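Local coordinates for protein putative oxidoreductase (Yersinia pestis, PDB 3KUX) that is a putative oxidoreductase that probably binds a nicotinamide adenine dinucleotide cofactor in its Rossmann-fold domain and carries a second alpha/beta domain built on a mixed sheet, at residues D132-L136 with R240-H244; V148-S153 with G223-H229. One frame throughout, in Å; residues are numbered along the deposited sequence.

Interaction 1: D132-L136 with R240-H244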
loop_
_atom_site.group_PDB
_atom_site.type_symbol
_atom_site.label_atom_id
_atom_site.label_comp_id
_atom_site.label_asym_id
_atom_site.label_seq_id
_atom_site.Cartn_x
_atom_site.Cartn_y
_atom_site.Cartn_z
ATOM N N ASP A 132 -5.211 -10.173 6.070
ATOM C CA ASP A 132 -4.429 -10.510 7.248
ATOM C C ASP A 132 -4.269 -9.311 8.189
ATOM O O ASP A 132 -4.445 -9.432 9.404
ATOM C CB ASP A 132 -3.076 -11.140 6.868
ATOM C CG ASP A 132 -2.406 -10.450 5.685
ATOM O OD1 ASP A 132 -2.371 -9.200 5.659
ATOM O OD2 ASP A 132 -1.901 -11.163 4.787
ATOM N N PHE A 133 -3.964 -8.151 7.624
ATOM C CA PHE A 133 -3.741 -6.955 8.426
ATOM C C PHE A 133 -4.997 -6.531 9.196
ATOM O O PHE A 133 -4.942 -6.266 10.401
ATOM C CB PHE A 133 -3.235 -5.814 7.545
ATOM C CG PHE A 133 -2.829 -4.589 8.313
ATOM C CD1 PHE A 133 -1.698 -4.603 9.113
ATOM C CD2 PHE A 133 -3.578 -3.421 8.230
ATOM C CE1 PHE A 133 -1.321 -3.476 9.824
ATOM C CE2 PHE A 133 -3.208 -2.292 8.933
ATOM C CZ PHE A 133 -2.078 -2.317 9.734
ATOM N N LEU A 134 -6.130 -6.458 8.503
ATOM C CA LEU A 134 -7.378 -6.127 9.175
ATOM C C LEU A 134 -7.577 -7.059 10.369
ATOM O O LEU A 134 -7.803 -6.609 11.500
ATOM C CB LEU A 134 -8.562 -6.225 8.209
ATOM C CG LEU A 134 -8.600 -5.153 7.113
ATOM C CD1 LEU A 134 -9.632 -5.482 6.038
ATOM C CD2 LEU A 134 -8.849 -3.778 7.709
ATOM N N THR A 135 -7.476 -8.359 10.112
ATOM C CA THR A 135 -7.678 -9.363 11.147
ATOM C C THR A 135 -6.796 -9.074 12.346
ATOM O O THR A 135 -7.249 -9.115 13.495
ATOM C CB THR A 135 -7.351 -10.762 10.630
ATOM O OG1 THR A 135 -8.172 -11.047 9.491
ATOM C CG2 THR A 135 -7.605 -11.792 11.712
ATOM N N LEU A 136 -5.533 -8.772 12.063
ATOM C CA LEU A 136 -4.550 -8.490 13.096
ATOM C C LEU A 136 -4.904 -7.260 13.936
ATOM O O LEU A 136 -4.900 -7.330 15.168
ATOM C CB LEU A 136 -3.173 -8.327 12.470
ATOM C CG LEU A 136 -2.047 -8.022 13.448
ATOM C CD1 LEU A 136 -1.964 -9.105 14.511
ATOM C CD2 LEU A 136 -0.742 -7.889 12.690
ATOM N N ARG A 240 3.242 -15.314 6.959
ATOM C CA ARG A 240 3.042 -13.915 6.603
ATOM C C ARG A 240 3.299 -13.071 7.848
ATOM O O ARG A 240 4.135 -12.162 7.833
ATOM C CB ARG A 240 1.625 -13.690 6.064
ATOM C CG ARG A 240 1.211 -12.224 5.912
ATOM C CD ARG A 240 1.842 -11.554 4.688
ATOM N NE ARG A 240 1.627 -10.108 4.713
ATOM C CZ ARG A 240 2.491 -9.224 5.209
ATOM N NH1 ARG A 240 3.650 -9.623 5.713
ATOM N NH2 ARG A 240 2.195 -7.933 5.202
ATOM N N TYR A 241 2.591 -13.397 8.928
ATOM C CA TYR A 241 2.780 -12.738 10.214
ATOM C C TYR A 241 3.133 -13.739 11.306
ATOM O O TYR A 241 2.588 -14.845 11.356
ATOM C CB TYR A 241 1.503 -12.027 10.665
ATOM C CG TYR A 241 1.064 -10.833 9.849
ATOM C CD1 TYR A 241 1.986 -9.934 9.328
ATOM C CD2 TYR A 241 -0.287 -10.580 9.645
ATOM C CE1 TYR A 241 1.573 -8.837 8.595
ATOM C CE2 TYR A 241 -0.711 -9.484 8.920
ATOM C CZ TYR A 241 0.220 -8.618 8.398
ATOM O OH TYR A 241 -0.205 -7.532 7.676
ATOM N N ILE A 242 4.025 -13.324 12.197
ATOM C CA ILE A 242 4.294 -14.031 13.442
ATOM C C ILE A 242 4.264 -12.991 14.554
ATOM O O ILE A 242 5.061 -12.053 14.552
ATOM C CB ILE A 242 5.672 -14.707 13.420
ATOM C CG1 ILE A 242 5.681 -15.861 12.415
ATOM C CG2 ILE A 242 6.051 -15.200 14.812
ATOM C CD1 ILE A 242 7.055 -16.400 12.124
ATOM N N VAL A 243 3.340 -13.139 15.497
ATOM C CA VAL A 243 3.159 -12.125 16.529
ATOM C C VAL A 243 3.176 -12.750 17.916
ATOM O O VAL A 243 2.368 -13.625 18.215
ATOM C CB VAL A 243 1.829 -11.375 16.332
ATOM C CG1 VAL A 243 1.748 -10.180 17.254
ATOM C CG2 VAL A 243 1.674 -10.941 14.886
ATOM N N HIS A 244 4.095 -12.303 18.766
ATOM C CA HIS A 244 4.186 -12.829 20.126
ATOM C C HIS A 244 3.786 -11.794 21.168
ATOM O O HIS A 244 4.262 -10.658 21.150
ATOM C CB HIS A 244 5.597 -13.346 20.433
ATOM C CG HIS A 244 6.027 -14.494 19.571
ATOM N ND1 HIS A 244 5.251 -15.619 19.385
ATOM C CD2 HIS A 244 7.158 -14.693 18.852
ATOM C CE1 HIS A 244 5.882 -16.456 18.579
ATOM N NE2 HIS A 244 7.041 -15.918 18.243
#

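Interaction 2: V148-S153 with G223-H229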
loop_
_atom_site.group_PDB
_atom_site.type_symbol
_atom_site.label_atom_id
_atom_site.label_comp_id
_atom_site.label_asym_id
_atom_site.label_seq_id
_atom_site.Cartn_x
_atom_site.Cartn_y
_atom_site.Cartn_z
ATOM N N VAL A 148 2.025 -7.032 23.397
ATOM C CA VAL A 148 2.785 -7.488 22.239
ATOM C C VAL A 148 4.256 -7.091 22.356
ATOM O O VAL A 148 4.565 -5.931 22.628
ATOM C CB VAL A 148 2.202 -6.906 20.943
ATOM C CG1 VAL A 148 3.084 -7.244 19.756
ATOM C CG2 VAL A 148 0.793 -7.418 20.734
ATOM N N VAL A 149 5.156 -8.051 22.149
ATOM C CA VAL A 149 6.595 -7.784 22.249
ATOM C C VAL A 149 7.354 -8.070 20.957
ATOM O O VAL A 149 8.520 -7.715 20.837
ATOM C CB VAL A 149 7.263 -8.594 23.386
ATOM C CG1 VAL A 149 6.606 -8.289 24.716
ATOM C CG2 VAL A 149 7.213 -10.090 23.084
ATOM N N TYR A 150 6.697 -8.702 19.991
ATOM C CA TYR A 150 7.370 -9.109 18.766
ATOM C C TYR A 150 6.413 -9.125 17.589
ATOM O O TYR A 150 5.306 -9.655 17.693
ATOM C CB TYR A 150 7.974 -10.505 18.943
ATOM C CG TYR A 150 8.873 -10.949 17.810
ATOM C CD1 TYR A 150 10.176 -10.469 17.703
ATOM C CD2 TYR A 150 8.428 -11.856 16.852
ATOM C CE1 TYR A 150 11.009 -10.875 16.663
ATOM C CE2 TYR A 150 9.257 -12.272 15.815
ATOM C CZ TYR A 150 10.543 -11.776 15.730
ATOM O OH TYR A 150 11.365 -12.175 14.709
ATOM N N PHE A 151 6.841 -8.556 16.468
ATOM C CA PHE A 151 6.045 -8.584 15.248
ATOM C C PHE A 151 6.917 -8.905 14.037
ATOM O O PHE A 151 7.863 -8.178 13.729
ATOM C CB PHE A 151 5.314 -7.256 15.059
ATOM C CG PHE A 151 4.521 -7.162 13.777
ATOM C CD1 PHE A 151 3.420 -7.978 13.559
ATOM C CD2 PHE A 151 4.864 -6.235 12.801
ATOM C CE1 PHE A 151 2.685 -7.882 12.378
ATOM C CE2 PHE A 151 4.135 -6.129 11.617
ATOM C CZ PHE A 151 3.045 -6.951 11.405
ATOM N N GLU A 152 6.596 -10.000 13.358
ATOM C CA GLU A 152 7.368 -10.425 12.199
ATOM C C GLU A 152 6.480 -10.513 10.963
ATOM O O GLU A 152 5.445 -11.174 10.970
ATOM C CB GLU A 152 8.057 -11.764 12.473
ATOM C CG GLU A 152 8.989 -12.228 11.361
ATOM C CD GLU A 152 9.950 -13.315 11.817
ATOM O OE1 GLU A 152 10.637 -13.906 10.957
ATOM O OE2 GLU A 152 10.027 -13.573 13.038
ATOM N N SER A 153 6.900 -9.833 9.902
ATOM C CA SER A 153 6.099 -9.709 8.696
ATOM C C SER A 153 6.961 -10.013 7.471
ATOM O O SER A 153 7.960 -9.332 7.236
ATOM C CB SER A 153 5.521 -8.292 8.615
ATOM O OG SER A 153 4.782 -8.091 7.425
ATOM N N GLY A 223 10.988 -2.389 24.697
ATOM C CA GLY A 223 10.306 -3.630 25.029
ATOM C C GLY A 223 9.585 -4.278 23.864
ATOM O O GLY A 223 8.707 -5.116 24.069
ATOM N N GLN A 224 9.954 -3.898 22.642
ATOM C CA GLN A 224 9.356 -4.487 21.436
ATOM C C GLN A 224 10.353 -4.617 20.292
ATOM O O GLN A 224 11.282 -3.816 20.182
ATOM C CB GLN A 224 8.168 -3.652 20.964
ATOM C CG GLN A 224 7.029 -3.604 21.955
ATOM C CD GLN A 224 5.836 -2.850 21.424
ATOM O OE1 GLN A 224 4.752 -3.411 21.279
ATOM N NE2 GLN A 224 6.027 -1.569 21.125
ATOM N N ARG A 225 10.157 -5.628 19.448
ATOM C CA ARG A 225 10.903 -5.743 18.192
ATOM C C ARG A 225 9.965 -6.023 17.020
ATOM O O ARG A 225 9.019 -6.806 17.138
ATOM C CB ARG A 225 11.960 -6.844 18.265
ATOM C CG ARG A 225 13.012 -6.651 19.337
ATOM C CD ARG A 225 13.807 -5.373 19.168
ATOM N NE ARG A 225 13.980 -4.731 20.471
ATOM C CZ ARG A 225 15.040 -4.889 21.257
ATOM N NH1 ARG A 225 16.049 -5.651 20.871
ATOM N NH2 ARG A 225 15.093 -4.275 22.428
ATOM N N VAL A 226 10.239 -5.380 15.890
ATOM C CA VAL A 226 9.494 -5.620 14.660
ATOM C C VAL A 226 10.443 -6.062 13.548
ATOM O O VAL A 226 11.410 -5.368 13.245
ATOM C CB VAL A 226 8.755 -4.350 14.206
ATOM C CG1 VAL A 226 8.285 -4.490 12.767
ATOM C CG2 VAL A 226 7.586 -4.051 15.136
ATOM N N VAL A 227 10.178 -7.213 12.942
ATOM C CA VAL A 227 11.037 -7.695 11.868
ATOM C C VAL A 227 10.295 -7.756 10.541
ATOM O O VAL A 227 9.312 -8.487 10.400
ATOM C CB VAL A 227 11.644 -9.076 12.189
ATOM C CG1 VAL A 227 12.405 -9.625 10.979
ATOM C CG2 VAL A 227 12.567 -8.976 13.387
ATOM N N LEU A 228 10.766 -6.979 9.569
ATOM C CA LEU A 228 10.180 -6.980 8.236
ATOM C C LEU A 228 11.157 -7.661 7.294
ATOM O O LEU A 228 12.341 -7.342 7.301
ATOM C CB LEU A 228 9.904 -5.552 7.761
ATOM C CG LEU A 228 9.290 -4.578 8.765
ATOM C CD1 LEU A 228 9.064 -3.212 8.115
ATOM C CD2 LEU A 228 7.994 -5.123 9.348
ATOM N N HIS A 229 10.667 -8.584 6.475
ATOM C CA HIS A 229 11.556 -9.426 5.692
ATOM C C HIS A 229 10.967 -9.799 4.332
ATOM O O HIS A 229 9.779 -10.094 4.216
ATOM C CB HIS A 229 11.884 -10.699 6.491
ATOM C CG HIS A 229 12.893 -11.589 5.832
ATOM N ND1 HIS A 229 14.101 -11.901 6.415
ATOM C CD2 HIS A 229 12.875 -12.228 4.638
ATOM C CE1 HIS A 229 14.786 -12.695 5.609
ATOM N NE2 HIS A 229 14.065 -12.907 4.524
#

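Interaction 1: D132-L136 with R240-H244
The ring of Y241 lies between L136 of helix 131-142 and the side chain of its own neighbour R240, where the helix packs against strand 241-245 of the mixed sheet in the C-terminal alpha/beta domain. The axes of helix 132-136 and strand 241-244 run 14° apart and 11.1 Å away at closest approach, so side chains fill the gap. L136 sends CD2 over one face of the Y241 ring in a CH-pi contact, 4.2 Å from the centroid; R240 CG sits over the centre of the opposite face. The other branch of L136 meets V243 tip to tip, CD1 to CG2 at 4.1 Å. D132 crosses Y241 at about a right angle, its carboxylate turned 68° from the ring plane and CB 3.5 Å from Y241 CE2. The phenol oxygen ends at the edge of the F133 ring and is weakly bonded by Q187 of helix 176-192. R240 and Y241 both face K252, forming a classic beta bulge in strand pairing with 248-252. The R240 chain bends at chi2 (76°), its guanidinium nearly perpendicular to the D132 carboxylate; NH1 is bonded by S153, and F155 adds a cation-pi contact. Toward the helix R240 makes a long salt bridge, NE to D132 OD2 at 3.7 Å.

Interaction 2: V148-S153 with G223-H229
Backbone bonds dominate where V149-S153 runs beside Q224-H229, the two strands in parallel and only 6° apart. Five N-H groups alternate in direction across the gap: R225 N to V149 O, F151 N to R225 O, V227 N to F151 O, S153 N to V227 O and H229 N to S153 O, at lengths of 2.6 to 3.0 Å. CA-H...O contacts fill in between, such as Y150 CA to R225 O at 3.3 Å.

Apolar contacts divide between the sheet faces. On one, F151 and V226 lie side by side and point the same way, V226 CG1 at the edge of the phenyl ring 3.8 Å from F151 CD2; farther along, S153 CB meets L228 CD2 at 4.1 Å. Helix 176-192 covers this face, through L191 on F151 and L185 on L228. On the other, Y150 crosses V227 obliquely, its OH 3.7 Å from V227 CG2.

Polar side chains bond along their own strands. Y150 OH gives its proton to E152 OE2, 2.6 Å away, from above the carboxylate plane, while E152 OE1 is held by H154; R225 NE bonds to Q224 O at 2.9 Å.

V149 and Y150 both face H244 across the other edge, a classic beta bulge. The parallel pair lies inside an otherwise antiparallel mixed sheet, as in the C-terminal alpha/beta domain of this oxidoreductase family.

Interactions 1 and 2 meet on the mixed sheet, their centres about 11 Å apart, because strands 241-245 and 148-156 are neighbours in it. Their seam includes a probable backbone bond from E152 N to I242 O at 2.8 Å, and S153 OG, the partner of R240, also lies 3.5 Å from Y241 CE1. L136 CD2 also packs on F151 CE1, so helix 131-142 covers both strands. In sequence, strand 148-156 directly follows helix 131-142, and strand 241-245 follows 224-231; interaction 2 is therefore nested within the loop that interaction 1 closes. Both belong to the framework of the sheet.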